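PDB 2WAN: pullulanase from Bacillus acidopullulyticus, which hydrolyses the alpha-1,6-glucosidic linkages of pullulan and, as pullulanases generally do, probably those at the branch points of starch-derived polysaccharides. Local coordinates for residues K123-K128 with H298-R303; P282-N287 with N304-P309; V331-P334 with N338-L341. All coordinates share one frame; numbering follows the deposited sequence.

Contact 1: residues K123-K128 with H298-R303; sequences KTVLAK and HNILPR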
ATOM      1  N   LYS A 123       2.536  -9.928  30.985  1.00 29.16           N
ATOM      2  CA  LYS A 123       1.956 -11.001  31.801  1.00 29.02           C
ATOM      3  C   LYS A 123       0.703 -11.633  31.178  1.00 29.30           C
ATOM      4  O   LYS A 123      -0.183 -12.104  31.900  1.00 27.52           O
ATOM      5  CB  LYS A 123       1.630 -10.470  33.205  1.00 31.58           C
ATOM      6  CG  LYS A 123       2.829  -9.960  34.003  1.00 31.50           C
ATOM      7  CD  LYS A 123       2.364  -9.227  35.261  1.00 33.80           C
ATOM      8  CE  LYS A 123       3.529  -8.759  36.105  1.00 40.40           C
ATOM      9  NZ  LYS A 123       3.140  -7.622  36.983  1.00 43.77           N
ATOM     10  N   THR A 124       0.626 -11.648  29.843  1.00 25.78           N
ATOM     11  CA  THR A 124      -0.549 -12.174  29.139  1.00 26.16           C
ATOM     12  C   THR A 124      -0.168 -13.170  28.054  1.00 24.85           C
ATOM     13  O   THR A 124       0.651 -12.865  27.169  1.00 24.62           O
ATOM     14  CB  THR A 124      -1.402 -11.043  28.521  1.00 25.62           C
ATOM     15  OG1 THR A 124      -1.763 -10.098  29.534  1.00 28.16           O
ATOM     16  CG2 THR A 124      -2.666 -11.595  27.863  1.00 27.58           C
ATOM     17  N   VAL A 125      -0.765 -14.355  28.127  1.00 23.89           N
ATOM     18  CA  VAL A 125      -0.584 -15.401  27.128  1.00 24.11           C
ATOM     19  C   VAL A 125      -1.911 -15.678  26.423  1.00 26.52           C
ATOM     20  O   VAL A 125      -2.959 -15.797  27.079  1.00 26.17           O
ATOM     21  CB  VAL A 125      -0.033 -16.716  27.745  1.00 22.87           C
ATOM     22  CG1 VAL A 125      -0.022 -17.850  26.728  1.00 23.86           C
ATOM     23  CG2 VAL A 125       1.366 -16.494  28.317  1.00 23.27           C
ATOM     24  N   LEU A 126      -1.857 -15.749  25.091  1.00 24.35           N
ATOM     25  CA  LEU A 126      -3.006 -16.111  24.266  1.00 24.21           C
ATOM     26  C   LEU A 126      -2.803 -17.522  23.741  1.00 24.64           C
ATOM     27  O   LEU A 126      -1.915 -17.763  22.926  1.00 25.65           O
ATOM     28  CB  LEU A 126      -3.177 -15.115  23.102  1.00 22.97           C
ATOM     29  CG  LEU A 126      -4.326 -15.409  22.123  1.00 26.81           C
ATOM     30  CD1 LEU A 126      -5.647 -14.924  22.713  1.00 27.69           C
ATOM     31  CD2 LEU A 126      -4.094 -14.745  20.769  1.00 23.67           C
ATOM     32  N   ALA A 127      -3.624 -18.460  24.209  1.00 25.00           N
ATOM     33  CA  ALA A 127      -3.430 -19.874  23.887  1.00 24.80           C
ATOM     34  C   ALA A 127      -4.609 -20.507  23.159  1.00 26.34           C
ATOM     35  O   ALA A 127      -5.758 -20.349  23.573  1.00 28.29           O
ATOM     36  CB  ALA A 127      -3.101 -20.669  25.156  1.00 26.16           C
ATOM     37  N   LYS A 128      -4.298 -21.235  22.091  1.00 25.04           N
ATOM     38  CA  LYS A 128      -5.290 -21.948  21.289  1.00 28.15           C
ATOM     39  C   LYS A 128      -5.293 -23.438  21.620  1.00 29.70           C
ATOM     40  O   LYS A 128      -4.237 -24.077  21.673  1.00 29.74           O
ATOM     41  CB  LYS A 128      -5.021 -21.740  19.792  1.00 26.18           C
ATOM     42  CG  LYS A 128      -6.024 -22.413  18.849  1.00 26.83           C
ATOM     43  CD  LYS A 128      -7.311 -21.604  18.732  1.00 27.31           C
ATOM     44  CE  LYS A 128      -8.455 -22.451  18.187  1.00 26.62           C
ATOM     45  NZ  LYS A 128      -8.110 -23.194  16.942  1.00 29.84           N
ATOM     46  N   HIS A 298       2.684 -26.675  24.956  1.00 29.66           N
ATOM     47  CA  HIS A 298       3.212 -25.974  23.776  1.00 28.13           C
ATOM     48  C   HIS A 298       4.130 -24.830  24.186  1.00 26.38           C
ATOM     49  O   HIS A 298       3.926 -24.194  25.217  1.00 23.15           O
ATOM     50  CB  HIS A 298       2.074 -25.413  22.911  1.00 30.07           C
ATOM     51  CG  HIS A 298       2.466 -25.146  21.488  1.00 27.38           C
ATOM     52  ND1 HIS A 298       3.041 -23.961  21.079  1.00 32.29           N
ATOM     53  CD2 HIS A 298       2.373 -25.920  20.379  1.00 28.22           C
ATOM     54  CE1 HIS A 298       3.280 -24.014  19.781  1.00 23.10           C
ATOM     55  NE2 HIS A 298       2.888 -25.193  19.333  1.00 32.73           N
ATOM     56  N   ASN A 299       5.134 -24.562  23.357  1.00 26.81           N
ATOM     57  CA  ASN A 299       5.965 -23.375  23.519  1.00 24.96           C
ATOM     58  C   ASN A 299       5.138 -22.092  23.433  1.00 23.67           C
ATOM     59  O   ASN A 299       4.146 -22.038  22.693  1.00 25.33           O
ATOM     60  CB  ASN A 299       7.047 -23.356  22.439  1.00 24.86           C
ATOM     61  CG  ASN A 299       7.940 -22.132  22.533  1.00 28.74           C
ATOM     62  OD1 ASN A 299       8.758 -22.008  23.449  1.00 31.06           O
ATOM     63  ND2 ASN A 299       7.782 -21.218  21.585  1.00 20.56           N
ATOM     64  N   ILE A 300       5.542 -21.087  24.205  1.00 23.02           N
ATOM     65  CA  ILE A 300       4.952 -19.750  24.160  1.00 22.96           C
ATOM     66  C   ILE A 300       5.918 -18.835  23.402  1.00 23.01           C
ATOM     67  O   ILE A 300       7.024 -18.532  23.883  1.00 21.37           O
ATOM     68  CB  ILE A 300       4.723 -19.150  25.572  1.00 24.55           C
ATOM     69  CG1 ILE A 300       3.996 -20.134  26.501  1.00 26.01           C
ATOM     70  CG2 ILE A 300       3.970 -17.816  25.489  1.00 23.96           C
ATOM     71  CD1 ILE A 300       4.018 -19.717  27.972  1.00 26.28           C
ATOM     72  N   LEU A 301       5.505 -18.400  22.217  1.00 18.48           N
ATOM     73  CA  LEU A 301       6.357 -17.548  21.395  1.00 20.42           C
ATOM     74  C   LEU A 301       6.046 -16.106  21.713  1.00 19.61           C
ATOM     75  O   LEU A 301       4.880 -15.720  21.717  1.00 20.47           O
ATOM     76  CB  LEU A 301       6.131 -17.813  19.905  1.00 19.32           C
ATOM     77  CG  LEU A 301       7.138 -17.137  18.964  1.00 20.16           C
ATOM     78  CD1 LEU A 301       8.439 -17.932  18.917  1.00 20.80           C
ATOM     79  CD2 LEU A 301       6.518 -17.031  17.574  1.00 19.39           C
ATOM     80  N   PRO A 302       7.082 -15.295  21.996  1.00 17.20           N
ATOM     81  CA  PRO A 302       6.831 -13.877  22.201  1.00 18.26           C
ATOM     82  C   PRO A 302       6.249 -13.235  20.925  1.00 18.35           C
ATOM     83  O   PRO A 302       6.773 -13.458  19.832  1.00 18.04           O
ATOM     84  CB  PRO A 302       8.235 -13.324  22.506  1.00 20.09           C
ATOM     85  CG  PRO A 302       8.969 -14.521  23.085  1.00 19.67           C
ATOM     86  CD  PRO A 302       8.493 -15.649  22.246  1.00 18.46           C
ATOM     87  N   ARG A 303       5.147 -12.506  21.068  1.00 18.66           N
ATOM     88  CA  ARG A 303       4.576 -11.753  19.943  1.00 18.34           C
ATOM     89  C   ARG A 303       4.346 -10.309  20.385  1.00 17.70           C
ATOM     90  O   ARG A 303       5.271  -9.511  20.369  1.00 18.59           O
ATOM     91  CB  ARG A 303       3.313 -12.423  19.364  1.00 20.20           C
ATOM     92  CG  ARG A 303       2.738 -11.694  18.117  1.00 15.98           C
ATOM     93  CD  ARG A 303       1.531 -12.414  17.508  1.00 19.49           C
ATOM     94  NE  ARG A 303       0.356 -12.371  18.384  1.00 20.30           N
ATOM     95  CZ  ARG A 303      -0.892 -12.634  17.996  1.00 23.26           C
ATOM     96  NH1 ARG A 303      -1.160 -12.954  16.736  1.00 19.50           N
ATOM     97  NH2 ARG A 303      -1.884 -12.579  18.884  1.00 20.12           N
TER

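Contact 2: residues P282-N287 with N304-P309; sequences PDVTHN and NVLNLP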
ATOM      1  N   PRO A 282       7.481 -13.174  32.194  1.00 26.53           N
ATOM      2  CA  PRO A 282       8.565 -14.079  31.793  1.00 26.83           C
ATOM      3  C   PRO A 282       9.667 -13.373  30.998  1.00 26.82           C
ATOM      4  O   PRO A 282       9.444 -12.289  30.456  1.00 25.05           O
ATOM      5  CB  PRO A 282       7.870 -15.115  30.903  1.00 27.67           C
ATOM      6  CG  PRO A 282       6.405 -14.940  31.118  1.00 27.76           C
ATOM      7  CD  PRO A 282       6.200 -13.521  31.553  1.00 26.09           C
ATOM      8  N   ASP A 283      10.847 -13.989  30.964  1.00 26.16           N
ATOM      9  CA  ASP A 283      11.982 -13.519  30.173  1.00 26.90           C
ATOM     10  C   ASP A 283      11.769 -13.951  28.719  1.00 23.52           C
ATOM     11  O   ASP A 283      11.711 -15.150  28.420  1.00 23.58           O
ATOM     12  CB  ASP A 283      13.277 -14.116  30.756  1.00 25.65           C
ATOM     13  CG  ASP A 283      14.545 -13.590  30.087  1.00 33.51           C
ATOM     14  OD1 ASP A 283      14.544 -13.336  28.859  1.00 25.16           O
ATOM     15  OD2 ASP A 283      15.563 -13.448  30.809  1.00 33.51           O
ATOM     16  N   VAL A 284      11.643 -12.973  27.818  1.00 24.14           N
ATOM     17  CA  VAL A 284      11.337 -13.252  26.403  1.00 23.45           C
ATOM     18  C   VAL A 284      12.444 -13.996  25.644  1.00 23.42           C
ATOM     19  O   VAL A 284      12.220 -14.459  24.518  1.00 21.07           O
ATOM     20  CB  VAL A 284      10.919 -11.973  25.613  1.00 22.09           C
ATOM     21  CG1 VAL A 284       9.631 -11.384  26.189  1.00 23.32           C
ATOM     22  CG2 VAL A 284      12.021 -10.927  25.608  1.00 24.68           C
ATOM     23  N   THR A 285      13.626 -14.123  26.264  1.00 22.00           N
ATOM     24  CA  THR A 285      14.728 -14.905  25.679  1.00 22.54           C
ATOM     25  C   THR A 285      14.721 -16.382  26.116  1.00 24.32           C
ATOM     26  O   THR A 285      15.502 -17.198  25.613  1.00 24.21           O
ATOM     27  CB  THR A 285      16.136 -14.285  25.985  1.00 22.82           C
ATOM     28  OG1 THR A 285      16.460 -14.449  27.378  1.00 23.30           O
ATOM     29  CG2 THR A 285      16.207 -12.794  25.605  1.00 21.22           C
ATOM     30  N   HIS A 286      13.824 -16.728  27.038  1.00 27.05           N
ATOM     31  CA  HIS A 286      13.821 -18.057  27.646  1.00 29.44           C
ATOM     32  C   HIS A 286      12.891 -19.039  26.937  1.00 30.44           C
ATOM     33  O   HIS A 286      12.084 -18.653  26.079  1.00 26.83           O
ATOM     34  CB  HIS A 286      13.458 -17.949  29.136  1.00 29.67           C
ATOM     35  CG  HIS A 286      14.577 -17.457  30.005  1.00 36.55           C
ATOM     36  ND1 HIS A 286      15.763 -16.961  29.501  1.00 37.43           N
ATOM     37  CD2 HIS A 286      14.677 -17.364  31.353  1.00 32.53           C
ATOM     38  CE1 HIS A 286      16.548 -16.597  30.499  1.00 36.78           C
ATOM     39  NE2 HIS A 286      15.912 -16.829  31.634  1.00 40.37           N
ATOM     40  N   ASN A 287      13.021 -20.316  27.292  1.00 30.49           N
ATOM     41  CA  ASN A 287      12.152 -21.358  26.770  1.00 33.08           C
ATOM     42  C   ASN A 287      10.905 -21.467  27.642  1.00 33.38           C
ATOM     43  O   ASN A 287      10.939 -22.057  28.727  1.00 34.92           O
ATOM     44  CB  ASN A 287      12.893 -22.695  26.725  1.00 33.16           C
ATOM     45  CG  ASN A 287      12.108 -23.784  26.013  1.00 35.31           C
ATOM     46  OD1 ASN A 287      11.078 -23.532  25.381  1.00 33.23           O
ATOM     47  ND2 ASN A 287      12.605 -25.010  26.108  1.00 37.15           N
ATOM     48  N   ASN A 304       3.142  -9.967  20.842  1.00 18.31           N
ATOM     49  CA  ASN A 304       2.828  -8.564  21.077  1.00 19.01           C
ATOM     50  C   ASN A 304       3.469  -7.991  22.331  1.00 16.70           C
ATOM     51  O   ASN A 304       3.487  -6.777  22.521  1.00 17.75           O
ATOM     52  CB  ASN A 304       1.322  -8.314  21.044  1.00 19.56           C
ATOM     53  CG  ASN A 304       0.723  -8.562  19.669  1.00 23.37           C
ATOM     54  OD1 ASN A 304       1.429  -8.519  18.664  1.00 19.01           O
ATOM     55  ND2 ASN A 304      -0.582  -8.819  19.619  1.00 22.60           N
ATOM     56  N   VAL A 305       4.054  -8.866  23.151  1.00 18.07           N
ATOM     57  CA  VAL A 305       4.888  -8.399  24.261  1.00 18.41           C
ATOM     58  C   VAL A 305       6.041  -7.509  23.746  1.00 18.11           C
ATOM     59  O   VAL A 305       6.451  -6.551  24.415  1.00 18.76           O
ATOM     60  CB  VAL A 305       5.415  -9.571  25.114  1.00 16.82           C
ATOM     61  CG1 VAL A 305       6.365 -10.486  24.312  1.00 15.89           C
ATOM     62  CG2 VAL A 305       6.096  -9.043  26.384  1.00 17.58           C
ATOM     63  N   LEU A 306       6.528  -7.813  22.544  1.00 20.09           N
ATOM     64  CA  LEU A 306       7.656  -7.073  21.965  1.00 17.30           C
ATOM     65  C   LEU A 306       7.282  -5.658  21.520  1.00 18.29           C
ATOM     66  O   LEU A 306       8.165  -4.854  21.210  1.00 17.55           O
ATOM     67  CB  LEU A 306       8.291  -7.869  20.814  1.00 17.18           C
ATOM     68  CG  LEU A 306       8.775  -9.281  21.155  1.00 18.50           C
ATOM     69  CD1 LEU A 306       9.256 -10.011  19.890  1.00 15.98           C
ATOM     70  CD2 LEU A 306       9.881  -9.259  22.230  1.00 16.19           C
ATOM     71  N   ASN A 307       5.980  -5.352  21.493  1.00 17.79           N
ATOM     72  CA  ASN A 307       5.505  -3.978  21.251  1.00 20.00           C
ATOM     73  C   ASN A 307       5.896  -2.997  22.354  1.00 20.41           C
ATOM     74  O   ASN A 307       5.930  -1.792  22.123  1.00 21.24           O
ATOM     75  CB  ASN A 307       3.975  -3.900  21.127  1.00 19.34           C
ATOM     76  CG  ASN A 307       3.409  -4.717  19.982  1.00 19.01           C
ATOM     77  OD1 ASN A 307       4.129  -5.260  19.143  1.00 19.04           O
ATOM     78  ND2 ASN A 307       2.080  -4.809  19.949  1.00 18.07           N
ATOM     79  N   LEU A 308       6.153  -3.519  23.555  1.00 21.43           N
ATOM     80  CA  LEU A 308       6.359  -2.678  24.747  1.00 20.70           C
ATOM     81  C   LEU A 308       7.595  -1.777  24.631  1.00 19.59           C
ATOM     82  O   LEU A 308       8.598  -2.167  24.029  1.00 19.00           O
ATOM     83  CB  LEU A 308       6.423  -3.542  26.022  1.00 20.20           C
ATOM     84  CG  LEU A 308       5.141  -4.288  26.435  1.00 24.13           C
ATOM     85  CD1 LEU A 308       5.407  -5.293  27.561  1.00 24.98           C
ATOM     86  CD2 LEU A 308       4.054  -3.320  26.839  1.00 26.18           C
ATOM     87  N   PRO A 309       7.533  -0.562  25.210  1.00 20.89           N
ATOM     88  CA  PRO A 309       8.643   0.389  25.138  1.00 21.13           C
ATOM     89  C   PRO A 309      10.023  -0.179  25.516  1.00 22.56           C
ATOM     90  O   PRO A 309      11.037   0.275  24.985  1.00 21.59           O
ATOM     91  CB  PRO A 309       8.213   1.480  26.118  1.00 22.55           C
ATOM     92  CG  PRO A 309       6.725   1.493  25.948  1.00 21.60           C
ATOM     93  CD  PRO A 309       6.349   0.046  25.842  1.00 19.42           C
TER

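Contact 3: residues V331-P334 with N338-L341; sequences VWAP and NVQL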
ATOM      1  N   VAL A 331      21.895  -4.914  15.534  1.00 12.50           N
ATOM      2  CA  VAL A 331      20.728  -5.685  15.078  1.00 12.65           C
ATOM      3  C   VAL A 331      19.726  -5.827  16.224  1.00 15.56           C
ATOM      4  O   VAL A 331      20.124  -5.994  17.389  1.00 16.67           O
ATOM      5  CB  VAL A 331      21.142  -7.092  14.520  1.00 13.14           C
ATOM      6  CG1 VAL A 331      21.789  -7.973  15.619  1.00 15.06           C
ATOM      7  CG2 VAL A 331      19.952  -7.810  13.866  1.00 14.91           C
ATOM      8  N   TRP A 332      18.432  -5.746  15.899  1.00 15.09           N
ATOM      9  CA  TRP A 332      17.369  -5.920  16.887  1.00 15.32           C
ATOM     10  C   TRP A 332      16.957  -7.386  16.963  1.00 15.41           C
ATOM     11  O   TRP A 332      16.447  -7.945  15.993  1.00 14.62           O
ATOM     12  CB  TRP A 332      16.163  -5.036  16.524  1.00 16.89           C
ATOM     13  CG  TRP A 332      15.092  -4.976  17.599  1.00 15.41           C
ATOM     14  CD1 TRP A 332      15.202  -4.423  18.848  1.00 19.11           C
ATOM     15  CD2 TRP A 332      13.757  -5.478  17.493  1.00 14.25           C
ATOM     16  NE1 TRP A 332      14.004  -4.560  19.533  1.00 18.05           N
ATOM     17  CE2 TRP A 332      13.103  -5.200  18.719  1.00 17.30           C
ATOM     18  CE3 TRP A 332      13.041  -6.125  16.471  1.00 15.67           C
ATOM     19  CZ2 TRP A 332      11.764  -5.558  18.954  1.00 15.80           C
ATOM     20  CZ3 TRP A 332      11.718  -6.486  16.707  1.00 16.18           C
ATOM     21  CH2 TRP A 332      11.094  -6.201  17.940  1.00 16.64           C
ATOM     22  N   ALA A 333      17.207  -8.022  18.107  1.00 15.01           N
ATOM     23  CA  ALA A 333      16.883  -9.442  18.275  1.00 13.90           C
ATOM     24  C   ALA A 333      16.511  -9.705  19.739  1.00 16.65           C
ATOM     25  O   ALA A 333      17.269 -10.355  20.477  1.00 17.09           O
ATOM     26  CB  ALA A 333      18.046 -10.322  17.843  1.00 12.75           C
ATOM     27  N   PRO A 334      15.333  -9.205  20.148  1.00 16.94           N
ATOM     28  CA  PRO A 334      14.945  -9.152  21.563  1.00 17.67           C
ATOM     29  C   PRO A 334      14.677 -10.505  22.205  1.00 19.67           C
ATOM     30  O   PRO A 334      14.638 -10.596  23.440  1.00 19.97           O
ATOM     31  CB  PRO A 334      13.670  -8.300  21.546  1.00 19.64           C
ATOM     32  CG  PRO A 334      13.080  -8.542  20.207  1.00 17.94           C
ATOM     33  CD  PRO A 334      14.286  -8.627  19.277  1.00 19.60           C
ATOM     34  N   ASN A 338      21.666 -15.569  22.063  1.00 20.66           N
ATOM     35  CA  ASN A 338      22.997 -15.214  21.590  1.00 20.66           C
ATOM     36  C   ASN A 338      22.950 -14.683  20.165  1.00 18.46           C
ATOM     37  O   ASN A 338      22.176 -15.186  19.345  1.00 19.31           O
ATOM     38  CB  ASN A 338      23.925 -16.430  21.627  1.00 22.65           C
ATOM     39  CG  ASN A 338      25.389 -16.040  21.590  1.00 21.28           C
ATOM     40  OD1 ASN A 338      25.745 -14.910  21.903  1.00 27.33           O
ATOM     41  ND2 ASN A 338      26.243 -16.979  21.199  1.00 24.59           N
ATOM     42  N   VAL A 339      23.775 -13.675  19.887  1.00 17.74           N
ATOM     43  CA  VAL A 339      24.011 -13.223  18.507  1.00 16.32           C
ATOM     44  C   VAL A 339      25.514 -13.088  18.266  1.00 16.15           C
ATOM     45  O   VAL A 339      26.215 -12.436  19.040  1.00 18.45           O
ATOM     46  CB  VAL A 339      23.305 -11.877  18.171  1.00 15.16           C
ATOM     47  CG1 VAL A 339      23.523 -11.520  16.694  1.00 15.01           C
ATOM     48  CG2 VAL A 339      21.807 -11.930  18.464  1.00 16.75           C
ATOM     49  N   GLN A 340      25.999 -13.730  17.210  1.00 16.95           N
ATOM     50  CA  GLN A 340      27.385 -13.568  16.794  1.00 17.03           C
ATOM     51  C   GLN A 340      27.465 -12.918  15.412  1.00 16.91           C
ATOM     52  O   GLN A 340      26.565 -13.092  14.576  1.00 17.80           O
ATOM     53  CB  GLN A 340      28.080 -14.921  16.771  1.00 18.08           C
ATOM     54  CG  GLN A 340      28.094 -15.583  18.142  1.00 21.28           C
ATOM     55  CD  GLN A 340      29.148 -16.662  18.241  1.00 31.64           C
ATOM     56  OE1 GLN A 340      28.833 -17.848  18.234  1.00 34.26           O
ATOM     57  NE2 GLN A 340      30.409 -16.252  18.320  1.00 36.90           N
ATOM     58  N   LEU A 341      28.547 -12.173  15.197  1.00 17.18           N
ATOM     59  CA  LEU A 341      28.888 -11.611  13.886  1.00 14.26           C
ATOM     60  C   LEU A 341      29.827 -12.563  13.147  1.00 15.60           C
ATOM     61  O   LEU A 341      30.882 -12.938  13.684  1.00 16.67           O
ATOM     62  CB  LEU A 341      29.556 -10.234  14.068  1.00 13.97           C
ATOM     63  CG  LEU A 341      30.062  -9.498  12.818  1.00 13.10           C
ATOM     64  CD1 LEU A 341      28.870  -9.035  11.958  1.00 14.01           C
ATOM     65  CD2 LEU A 341      30.927  -8.306  13.215  1.00 14.24           C
TER

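Contact 1: residues K123-K128 with H298-R303
V125 and I300 meet through their methyl groups, the two side chains crossing at about a right angle. I300 points at the strand 124-129, while V125 leaves its backbone across the line to I300 rather than at it. CG2 of I300, anti to the backbone N, is the branch that meets both valine methyls: it lies 4.1 Å from V125 CG2 and 4.2 Å from V125 CG1, nearly equidistant from the two. I300 CG1 is anti to its carbonyl carbon (chi1 -49°) and carries CD1 to 4.2 Å from V125 CG2, a further touch of the same kind. Both residues are buried, and L119 of strand 114-121 and L288 and V290 of strand 288-292 also pack on I300.

The second meeting is of another kind. L126, the next residue along the strand, approaches R303 at a slant, its CD2 methyl 3.6 Å from NH2 of the guanidinium. The arginine chain is extended as far as CD and then bends at chi3 (68°), which brings NH2 to the methyl obliquely. Its charge is answered by a salt bridge from NH2 to D120, and NH1 is hydrogen-bonded to T576. No hydrogen bond joins the two segments. Strands 124-129 and 295-302 both pair with 114-121 in one mixed seven-stranded sheet whose end strands, 114-121 and 295-302, close on each other, so the apolar pair links two strands that share a neighbour.

Contact 2: residues P282-N287 with N304-P309
V284 packs on V305 and L306 where two loops meet, and its two methyls divide the work. The bond from CA to CB of V284 is directed at segment 304-309, and from CB, CG1 leaves anti to the carbonyl carbon (chi1 -63°) and reaches V305 CG1 at 3.9 Å. CG2 takes the other branch, lodged between the backbone N and the carbonyl carbon; it comes to 4.3 Å from L306 CD2, a lighter touch, and also packs on the carbonyl oxygen of P334. The V284 and V305 side chains slide past each other in opposite directions. L306 starts out pointing past the valine, and only the end of its chain closes on it. All three residues are buried, and L119 of strand 114-121 packs on both valines.

The contact thus packs the loop between strands 273-278 and 288-292 on the 3-10 segment 304-307 that follows strand 295-302. A type I beta turn from D283 to H286, closed by H286 N to D283 O, presents V284 at its second position. Within it lies an Asx turn: D283 OD1 accepts from T285 N at 2.9 Å, on the anti side of the carboxylate. The same oxygen takes a second bond from T285 OG1, at 2.7 Å and from 44° above the carboxylate plane, so two donors of one residue grip it. N304, which opens the 3-10 segment, is tied by its backbone N to D120 OD1.

Contact 3: residues V331-P334 with N338-L341
V339 has the most surface buried here and meets two residues of the segment 331-334, one with each methyl. Its CG1, anti to the backbone N (chi1 -176°), reaches V331 CG1 at 4.1 Å; CG2, on the other branch, comes equally close to A333 CB, at 4.1 Å. The valine thus spreads across two residues whose side chains leave the same side of the chain, with W332 between them on the other side. The two valines lie obliquely to one another, and it is V331's CG1, set between its own backbone N and carbonyl carbon (chi1 63°), that makes the touch. A333 has no more than its CB to offer, and its bond from CA to CB is directed at segment 338-341. These are loose van der Waals contacts, and no hydrogen bond crosses between the segments.

Each segment instead pairs with other strands: V331 is bonded through its backbone to W365, and V339 to M357. Y380 packs on V331, while W365 and M357 pack on V339. The two strands, 326-332 and 338-344, are joined by a short connection but are not paired with each other; their inward side chains meet across the hydrophobic interior, as in the immunoglobulin-like beta-sandwich of a family 48 carbohydrate-binding module.

All three contacts are small, hydrogen-bond-free meetings of side chains on the same side of the molecule's centre. Contacts 2 and 3 are wholly buried; contact 1 is mixed, its valine and isoleucine inside but its leucine and arginine partly exposed, and it alone has a charged side chain among the residues that touch. Contacts 1 and 2 alternate along the chain, and both pack against strand 114-121. They touch where P302 CG lies 3.6 Å from V284 O. Contact 3 belongs to a different sheet, yet meets contact 2 where V284 CG2 lies 3.4 Å from P334 O. The loops of contact 2 thus lie between the seven-stranded sheet and the carbohydrate-binding module.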